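Local atomic coordinates of proto-oncogene tyrosine-protein kinase receptor Ret (Danio rerio, PDB entry 7AMK), a protein that acts as a receptor tyrosine kinase that assembles with the ligand GDNF and the co-receptor GFR alpha 1, here represented by its four extracellular cadherin-like domains. Residues I457-E460 with L465-K468. The protein carries 4 engineered substitutions. Residues are numbered along the deposited sequence; the frame is centred on the assembly and turned at random.
Sequences IAQE and LQAK
Gln466 faces Gln459 across two antiparallel strands and reaches Ile457 diagonally, all three on one face of the sheet. The Gln466 side chain runs at a slant to that of Ile457, and its NE2 sits 3.8 Å from the CG2 methyl of Ile457. At chi1 -59° CG1 lies beside the backbone N of Ile457 and CG2 is anti to it, which turns the CG2 methyl to the amide. Nearer the backbone, CG of Gln466 packs on CB of Gln459 at 4.1 Å. The two amide planes are turned 70° apart. Gln459 OE1 stays 3.8 Å from Gln466 NE2, too far for a hydrogen bond. The two strands form the hairpin 451-460/466-475 at the centre of a mixed four-stranded sheet in cadherin-like domain 4. Strand 401-407 pairs with the other edge of 451-460, away from 466-475. Ala458 and Ala467 face the other way, and both methyls touch Phe366. Their backbones form a hydrogen-bonded pair: Ala458 N to Ala467 O is 2.9 Å, and Ala467 N to Ala458 O is 3.0 Å. Near the turn, Glu460 N donates to Leu465 O at 2.8 Å. The Glu460 chain bends at chi2 (-85°), and its carboxylate bonds to the turn: OE1 accepts from Asn463 N, and OE2 more weakly from Gln462 N.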
loop_
_atom_site.group_PDB
_atom_site.type_symbol
_atom_site.label_atom_id
_atom_site.label_comp_id
_atom_site.label_asym_id
_atom_site.label_seq_id
_atom_site.Cartn_x
_atom_site.Cartn_y
_atom_site.Cartn_z
ATOM N N ILE A 457 8.155 -14.499 27.507
ATOM C CA ILE A 457 6.711 -14.670 27.410
ATOM C C ILE A 457 6.201 -13.701 26.362
ATOM O O ILE A 457 6.392 -12.487 26.487
ATOM C CB ILE A 457 6.009 -14.438 28.758
ATOM C CG1 ILE A 457 6.556 -15.412 29.800
ATOM C CG2 ILE A 457 4.514 -14.624 28.611
ATOM C CD1 ILE A 457 5.945 -15.262 31.196
ATOM N N ALA A 458 5.570 -14.236 25.324
ATOM C CA ALA A 458 4.879 -13.423 24.344
ATOM C C ALA A 458 3.391 -13.497 24.628
ATOM O O ALA A 458 2.901 -14.519 25.109
ATOM C CB ALA A 458 5.175 -13.894 22.921
ATOM N N GLN A 459 2.679 -12.412 24.334
ATOM C CA GLN A 459 1.244 -12.320 24.588
ATOM C C GLN A 459 0.592 -11.611 23.408
ATOM O O GLN A 459 0.893 -10.443 23.139
ATOM C CB GLN A 459 0.954 -11.575 25.911
ATOM C CG GLN A 459 -0.545 -11.297 26.156
ATOM C CD GLN A 459 -0.875 -10.688 27.534
ATOM O OE1 GLN A 459 -0.037 -10.638 28.444
ATOM N NE2 GLN A 459 -2.109 -10.231 27.681
ATOM N N GLU A 460 -0.293 -12.318 22.706
ATOM C CA GLU A 460 -1.154 -11.694 21.710
ATOM C C GLU A 460 -2.250 -10.916 22.432
ATOM O O GLU A 460 -2.815 -11.399 23.415
ATOM C CB GLU A 460 -1.744 -12.769 20.786
ATOM C CG GLU A 460 -2.370 -12.247 19.493
ATOM C CD GLU A 460 -3.820 -11.814 19.662
ATOM O OE1 GLU A 460 -4.578 -12.508 20.377
ATOM O OE2 GLU A 460 -4.207 -10.784 19.066
ATOM N N LEU A 465 -3.655 -14.795 24.088
ATOM C CA LEU A 465 -2.900 -16.028 23.916
ATOM C C LEU A 465 -1.429 -15.802 24.248
ATOM O O LEU A 465 -0.831 -14.803 23.836
ATOM C CB LEU A 465 -3.029 -16.536 22.483
ATOM C CG LEU A 465 -4.442 -16.847 22.013
ATOM C CD1 LEU A 465 -4.502 -16.910 20.482
ATOM C CD2 LEU A 465 -4.874 -18.159 22.641
ATOM N N GLN A 466 -0.842 -16.741 24.992
ATOM C CA GLN A 466 0.536 -16.628 25.457
ATOM C C GLN A 466 1.373 -17.776 24.911
ATOM O O GLN A 466 0.886 -18.899 24.739
ATOM C CB GLN A 466 0.624 -16.630 27.002
ATOM C CG GLN A 466 0.383 -15.273 27.701
ATOM C CD GLN A 466 0.753 -15.284 29.202
ATOM O OE1 GLN A 466 0.890 -16.345 29.823
ATOM N NE2 GLN A 466 0.922 -14.097 29.780
ATOM N N ALA A 467 2.647 -17.481 24.648
ATOM C CA ALA A 467 3.652 -18.482 24.314
ATOM C C ALA A 467 4.894 -18.228 25.152
ATOM O O ALA A 467 5.215 -17.085 25.475
ATOM C CB ALA A 467 4.025 -18.452 22.824
ATOM N N LYS A 468 5.590 -19.289 25.526
ATOM C CA LYS A 468 6.812 -19.112 26.284
ATOM C C LYS A 468 7.942 -19.825 25.574
ATOM O O LYS A 468 7.716 -20.749 24.789
ATOM C CB LYS A 468 6.678 -19.628 27.725
#